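Uncharacterized protein (Bifidobacterium adolescentis ATCC 15703, PDB 3CPG) probably binds pyridoxal 5'-phosphate and takes part in its homeostasis. Local coordinates at residues 211-222 with 249-257. Sequence-based numbering, arbitrary orientation.
Sequences ETVIRRGFSHLR and DMELAIAEG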
ATOM      1  N   GLU A 211      -0.120 -22.763  -3.996  1.00 13.10           N
ATOM      2  CA  GLU A 211      -1.279 -21.889  -4.111  1.00 13.81           C
ATOM      3  C   GLU A 211      -2.309 -22.056  -2.996  1.00 11.86           C
ATOM      4  O   GLU A 211      -3.050 -21.121  -2.702  1.00  9.94           O
ATOM      5  CB  GLU A 211      -1.949 -22.074  -5.473  1.00 16.53           C
ATOM      6  CG  GLU A 211      -1.270 -21.291  -6.590  1.00 23.70           C
ATOM      7  CD  GLU A 211      -1.949 -21.480  -7.931  1.00 27.33           C
ATOM      8  OE1 GLU A 211      -3.198 -21.472  -7.977  1.00 28.67           O
ATOM      9  OE2 GLU A 211      -1.233 -21.626  -8.944  1.00 31.22           O
ATOM     10  N   THR A 212      -2.370 -23.232  -2.374  1.00 10.47           N
ATOM     11  CA  THR A 212      -3.332 -23.420  -1.291  1.00  9.44           C
ATOM     12  C   THR A 212      -2.896 -22.612  -0.069  1.00  9.25           C
ATOM     13  O   THR A 212      -3.729 -22.118   0.694  1.00  8.28           O
ATOM     14  CB  THR A 212      -3.489 -24.911  -0.898  1.00 10.65           C
ATOM     15  OG1 THR A 212      -2.247 -25.423  -0.405  1.00 13.32           O
ATOM     16  CG2 THR A 212      -3.930 -25.733  -2.103  1.00 10.13           C
ATOM     17  N   VAL A 213      -1.586 -22.473   0.112  1.00  9.25           N
ATOM     18  CA  VAL A 213      -1.045 -21.707   1.231  1.00  8.79           C
ATOM     19  C   VAL A 213      -1.259 -20.216   0.971  1.00  8.24           C
ATOM     20  O   VAL A 213      -1.639 -19.458   1.863  1.00  8.70           O
ATOM     21  CB  VAL A 213       0.466 -21.969   1.402  1.00  9.87           C
ATOM     22  CG1 VAL A 213       1.045 -21.047   2.471  1.00 10.19           C
ATOM     23  CG2 VAL A 213       0.695 -23.426   1.782  1.00 11.90           C
ATOM     24  N   ILE A 214      -1.003 -19.805  -0.265  1.00  7.22           N
ATOM     25  CA  ILE A 214      -1.165 -18.415  -0.657  1.00  7.20           C
ATOM     26  C   ILE A 214      -2.628 -17.993  -0.515  1.00  6.71           C
ATOM     27  O   ILE A 214      -2.937 -16.963   0.094  1.00  7.18           O
ATOM     28  CB  ILE A 214      -0.697 -18.220  -2.114  1.00  7.38           C
ATOM     29  CG1 ILE A 214       0.811 -18.481  -2.195  1.00  9.82           C
ATOM     30  CG2 ILE A 214      -1.059 -16.826  -2.607  1.00  8.81           C
ATOM     31  CD1 ILE A 214       1.392 -18.401  -3.589  1.00 10.43           C
ATOM     32  N   ARG A 215      -3.528 -18.801  -1.066  1.00  6.97           N
ATOM     33  CA  ARG A 215      -4.954 -18.503  -0.999  1.00  8.26           C
ATOM     34  C   ARG A 215      -5.461 -18.458   0.439  1.00  6.62           C
ATOM     35  O   ARG A 215      -6.248 -17.583   0.792  1.00  6.95           O
ATOM     36  CB  ARG A 215      -5.754 -19.541  -1.799  1.00 10.63           C
ATOM     37  CG  ARG A 215      -5.472 -19.518  -3.298  1.00 18.56           C
ATOM     38  CD  ARG A 215      -6.247 -20.610  -4.038  1.00 22.88           C
ATOM     39  NE  ARG A 215      -7.687 -20.362  -4.066  1.00 25.47           N
ATOM     40  CZ  ARG A 215      -8.258 -19.347  -4.709  1.00 27.16           C
ATOM     41  NH1 ARG A 215      -7.512 -18.479  -5.377  1.00 30.17           N
ATOM     42  NH2 ARG A 215      -9.574 -19.198  -4.687  1.00 27.85           N
ATOM     43  N   ARG A 216      -5.000 -19.388   1.271  1.00  5.41           N
ATOM     44  CA  ARG A 216      -5.441 -19.431   2.660  1.00  4.67           C
ATOM     45  C   ARG A 216      -5.129 -18.134   3.400  1.00  6.32           C
ATOM     46  O   ARG A 216      -5.949 -17.642   4.181  1.00  5.62           O
ATOM     47  CB  ARG A 216      -4.802 -20.618   3.391  1.00  6.80           C
ATOM     48  CG  ARG A 216      -5.284 -20.780   4.834  1.00  8.48           C
ATOM     49  CD  ARG A 216      -4.759 -22.062   5.457  1.00 11.62           C
ATOM     50  NE  ARG A 216      -5.150 -23.238   4.683  1.00 12.43           N
ATOM     51  CZ  ARG A 216      -4.303 -23.995   3.995  1.00 13.35           C
ATOM     52  NH1 ARG A 216      -3.012 -23.704   3.986  1.00 14.25           N
ATOM     53  NH2 ARG A 216      -4.749 -25.037   3.306  1.00 14.82           N
ATOM     54  N   GLY A 217      -3.944 -17.584   3.148  1.00  5.15           N
ATOM     55  CA  GLY A 217      -3.543 -16.345   3.789  1.00  5.51           C
ATOM     56  C   GLY A 217      -4.352 -15.135   3.349  1.00  5.00           C
ATOM     57  O   GLY A 217      -4.709 -14.292   4.176  1.00  6.34           O
ATOM     58  N   PHE A 218      -4.636 -15.031   2.054  1.00  4.74           N
ATOM     59  CA  PHE A 218      -5.418 -13.901   1.544  1.00  4.11           C
ATOM     60  C   PHE A 218      -6.852 -14.015   2.043  1.00  5.45           C
ATOM     61  O   PHE A 218      -7.492 -13.019   2.389  1.00  5.73           O
ATOM     62  CB  PHE A 218      -5.417 -13.876   0.012  1.00  3.96           C
ATOM     63  CG  PHE A 218      -4.070 -13.606  -0.601  1.00  5.15           C
ATOM     64  CD1 PHE A 218      -3.150 -12.771   0.031  1.00  6.07           C
ATOM     65  CD2 PHE A 218      -3.742 -14.143  -1.842  1.00  5.64           C
ATOM     66  CE1 PHE A 218      -1.929 -12.471  -0.568  1.00  6.67           C
ATOM     67  CE2 PHE A 218      -2.522 -13.848  -2.452  1.00  7.98           C
ATOM     68  CZ  PHE A 218      -1.615 -13.010  -1.814  1.00  7.12           C
ATOM     69  N   SER A 219      -7.353 -15.246   2.069  1.00  5.26           N
ATOM     70  CA  SER A 219      -8.706 -15.512   2.536  1.00  4.48           C
ATOM     71  C   SER A 219      -8.809 -15.116   4.005  1.00  5.09           C
ATOM     72  O   SER A 219      -9.790 -14.513   4.429  1.00  5.75           O
ATOM     73  CB  SER A 219      -9.028 -17.000   2.371  1.00  4.39           C
ATOM     74  OG  SER A 219     -10.334 -17.294   2.835  1.00  8.67           O
ATOM     75  N   HIS A 220      -7.783 -15.453   4.781  1.00  5.22           N
ATOM     76  CA  HIS A 220      -7.778 -15.123   6.195  1.00  5.15           C
ATOM     77  C   HIS A 220      -7.806 -13.612   6.388  1.00  5.68           C
ATOM     78  O   HIS A 220      -8.529 -13.108   7.244  1.00  6.78           O
ATOM     79  CB  HIS A 220      -6.549 -15.728   6.875  1.00  6.36           C
ATOM     80  CG  HIS A 220      -6.423 -15.371   8.323  1.00  8.25           C
ATOM     81  ND1 HIS A 220      -5.937 -14.154   8.749  1.00  8.62           N
ATOM     82  CD2 HIS A 220      -6.729 -16.068   9.443  1.00  7.38           C
ATOM     83  CE1 HIS A 220      -5.949 -14.117  10.071  1.00  7.95           C
ATOM     84  NE2 HIS A 220      -6.425 -15.266  10.516  1.00  7.80           N
ATOM     85  N   LEU A 221      -7.034 -12.888   5.580  1.00  5.07           N
ATOM     86  CA  LEU A 221      -7.005 -11.432   5.691  1.00  3.70           C
ATOM     87  C   LEU A 221      -8.379 -10.840   5.382  1.00  4.26           C
ATOM     88  O   LEU A 221      -8.841  -9.938   6.075  1.00  4.00           O
ATOM     89  CB  LEU A 221      -5.966 -10.830   4.735  1.00  3.00           C
ATOM     90  CG  LEU A 221      -5.520  -9.422   5.142  1.00  3.17           C
ATOM     91  CD1 LEU A 221      -4.709  -9.501   6.428  1.00  5.41           C
ATOM     92  CD2 LEU A 221      -4.684  -8.798   4.026  1.00  4.01           C
ATOM     93  N   ARG A 222      -9.032 -11.349   4.341  1.00  4.78           N
ATOM     94  CA  ARG A 222     -10.353 -10.852   3.971  1.00  5.33           C
ATOM     95  C   ARG A 222     -11.370 -11.087   5.090  1.00  6.11           C
ATOM     96  O   ARG A 222     -12.137 -10.190   5.437  1.00  5.87           O
ATOM     97  CB  ARG A 222     -10.861 -11.527   2.694  1.00  5.83           C
ATOM     98  CG  ARG A 222     -12.220 -10.989   2.256  1.00  8.35           C
ATOM     99  CD  ARG A 222     -12.854 -11.791   1.133  1.00 13.98           C
ATOM    100  NE  ARG A 222     -13.306 -13.107   1.576  1.00 14.59           N
ATOM    101  CZ  ARG A 222     -12.681 -14.245   1.298  1.00 15.18           C
ATOM    102  NH1 ARG A 222     -11.568 -14.237   0.569  1.00 11.75           N
ATOM    103  NH2 ARG A 222     -13.171 -15.393   1.751  1.00 18.74           N
ATOM    104  N   ASP A 249       1.641 -13.160  -7.483  1.00  9.58           N
ATOM    105  CA  ASP A 249       0.398 -13.761  -7.016  1.00  9.83           C
ATOM    106  C   ASP A 249      -0.814 -12.837  -7.038  1.00 10.09           C
ATOM    107  O   ASP A 249      -1.792 -13.095  -6.331  1.00 10.79           O
ATOM    108  CB  ASP A 249       0.597 -14.289  -5.591  1.00  9.11           C
ATOM    109  CG  ASP A 249       0.984 -13.192  -4.616  1.00 11.33           C
ATOM    110  OD1 ASP A 249       0.852 -12.009  -4.991  1.00 11.71           O
ATOM    111  OD2 ASP A 249       1.408 -13.497  -3.479  1.00 11.30           O
HETATM  112  N   MSE A 250      -0.782 -11.779  -7.843  1.00 10.46           N
HETATM  113  CA  MSE A 250      -1.919 -10.860  -7.863  1.00  9.94           C
HETATM  114  C   MSE A 250      -3.244 -11.487  -8.317  1.00 10.26           C
HETATM  115  O   MSE A 250      -4.311 -11.103  -7.835  1.00  8.02           O
HETATM  116  CB  MSE A 250      -1.611  -9.612  -8.706  1.00 12.50           C
HETATM  117  CG  MSE A 250      -1.427  -9.844 -10.188  1.00 14.99           C
HETATM  118 SE   MSE A 250      -1.243  -8.159 -11.145  1.00 25.44          SE
HETATM  119  CE  MSE A 250       0.651  -7.965 -11.009  1.00 20.22           C
ATOM    120  N   GLU A 251      -3.188 -12.446  -9.237  1.00  9.92           N
ATOM    121  CA  GLU A 251      -4.412 -13.098  -9.697  1.00  9.74           C
ATOM    122  C   GLU A 251      -5.115 -13.773  -8.515  1.00  9.35           C
ATOM    123  O   GLU A 251      -6.326 -13.648  -8.347  1.00 10.77           O
ATOM    124  CB  GLU A 251      -4.102 -14.152 -10.769  1.00 10.66           C
ATOM    125  CG  GLU A 251      -3.907 -13.626 -12.187  1.00 13.59           C
ATOM    126  CD  GLU A 251      -2.649 -12.801 -12.358  1.00 14.43           C
ATOM    127  OE1 GLU A 251      -1.688 -12.996 -11.582  1.00 16.40           O
ATOM    128  OE2 GLU A 251      -2.618 -11.970 -13.289  1.00 17.06           O
ATOM    129  N   LEU A 252      -4.349 -14.486  -7.695  1.00  9.51           N
ATOM    130  CA  LEU A 252      -4.910 -15.173  -6.534  1.00 10.51           C
ATOM    131  C   LEU A 252      -5.430 -14.173  -5.498  1.00  8.99           C
ATOM    132  O   LEU A 252      -6.482 -14.374  -4.891  1.00  9.45           O
ATOM    133  CB  LEU A 252      -3.847 -16.072  -5.894  1.00 13.29           C
ATOM    134  CG  LEU A 252      -3.310 -17.219  -6.755  1.00 17.31           C
ATOM    135  CD1 LEU A 252      -2.117 -17.861  -6.065  1.00 19.05           C
ATOM    136  CD2 LEU A 252      -4.413 -18.241  -6.994  1.00 19.13           C
ATOM    137  N   ALA A 253      -4.687 -13.092  -5.302  1.00  7.90           N
ATOM    138  CA  ALA A 253      -5.088 -12.072  -4.342  1.00  6.10           C
ATOM    139  C   ALA A 253      -6.422 -11.477  -4.763  1.00  5.80           C
ATOM    140  O   ALA A 253      -7.319 -11.293  -3.946  1.00  7.66           O
ATOM    141  CB  ALA A 253      -4.030 -10.972  -4.270  1.00  5.14           C
ATOM    142  N   ILE A 254      -6.551 -11.177  -6.047  1.00  6.13           N
ATOM    143  CA  ILE A 254      -7.784 -10.590  -6.543  1.00  6.24           C
ATOM    144  C   ILE A 254      -8.946 -11.577  -6.427  1.00  6.50           C
ATOM    145  O   ILE A 254     -10.073 -11.182  -6.123  1.00  6.80           O
ATOM    146  CB  ILE A 254      -7.596 -10.091  -7.990  1.00  5.14           C
ATOM    147  CG1 ILE A 254      -6.589  -8.933  -7.986  1.00  6.53           C
ATOM    148  CG2 ILE A 254      -8.928  -9.634  -8.572  1.00  7.44           C
ATOM    149  CD1 ILE A 254      -6.180  -8.442  -9.352  1.00  6.90           C
ATOM    150  N   ALA A 255      -8.671 -12.859  -6.646  1.00  6.92           N
ATOM    151  CA  ALA A 255      -9.711 -13.873  -6.519  1.00  7.87           C
ATOM    152  C   ALA A 255     -10.201 -13.922  -5.074  1.00  8.13           C
ATOM    153  O   ALA A 255     -11.364 -14.243  -4.815  1.00  9.80           O
ATOM    154  CB  ALA A 255      -9.172 -15.246  -6.931  1.00  8.67           C
ATOM    155  N   GLU A 256      -9.315 -13.600  -4.131  1.00  7.40           N
ATOM    156  CA  GLU A 256      -9.665 -13.625  -2.714  1.00  8.03           C
ATOM    157  C   GLU A 256     -10.129 -12.283  -2.136  1.00  7.46           C
ATOM    158  O   GLU A 256     -10.224 -12.128  -0.920  1.00  8.32           O
ATOM    159  CB  GLU A 256      -8.493 -14.167  -1.887  1.00  7.63           C
ATOM    160  CG  GLU A 256      -8.175 -15.653  -2.105  1.00 10.80           C
ATOM    161  CD  GLU A 256      -9.357 -16.574  -1.824  1.00 12.97           C
ATOM    162  OE1 GLU A 256     -10.142 -16.290  -0.893  1.00 12.60           O
ATOM    163  OE2 GLU A 256      -9.490 -17.601  -2.529  1.00 16.41           O
ATOM    164  N   GLY A 257     -10.397 -11.309  -3.001  1.00  7.12           N
ATOM    165  CA  GLY A 257     -10.901 -10.026  -2.528  1.00  6.25           C
ATOM    166  C   GLY A 257      -9.988  -8.817  -2.389  1.00  5.71           C
ATOM    167  O   GLY A 257     -10.412  -7.790  -1.855  1.00  4.96           O
TER
HETATM  168  O   HOH W   1     -12.081 -17.523   0.947  1.00 16.64           O
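Leu252 fits as a knob into the hole made by Glu211, Ile214, Arg215 and Phe218. Leu252 CD1 lies 3.6 Å from Glu211 CG and also touches Ile214 CG2. Leu252 CD2 lies by Glu211 OE1 and meets the edge of the Arg215 guanidinium, 3.5 Å from Arg215 NH1. Phe218, from helix 211-231, lays one ring face under Ala253, whose CB makes a CH-pi contact 4.0 Å from the centroid of the Phe218 ring. The rim of the same ring comes up to the Asp249 carboxylate, with Phe218 CZ 3.5 Å from Asp249 OD2 and the two planes 76° apart. The other oxygen of Asp249 is held by the backbone N of Met246.

The axes of segments 211-222 and 250-255 cross at -39°. Both helices lie on the outside of the TIM-barrel fold of the alanine racemase N-terminal family. Helix 211-231 precedes strand 241-243, and helix 250-255 leads into strand 260-263. Met250 and Ile254, on the far side of the short helix, pack on that last strand. A Schellman motif with Gly257 as its C-prime residue ends helix 250-255.

At that end Glu256 reaches back between two arginines in a salt-bridge network. Its chain bends at chi2 (-57°), which helps bring one oxygen to each arginine. Glu256 OE2 sits over a face of the Arg215 guanidinium, 2.7 Å from Arg215 NH2, a salt bridge by charge alone. Glu256 OE1 takes a hydrogen bond from Arg222 NH1 on its anti side, part of a second salt bridge. Arg222 NH1 also donates to Glu256 O, at 2.9 Å, from above the carbonyl plane. A water links Ser219 OG, Arg222 NH2 and Glu256 OE1. A leucine in place of Arg222 removes the donor to Glu256 OE1 and O and the NH2 that holds the water, and would probably let the carboxylate turn more freely.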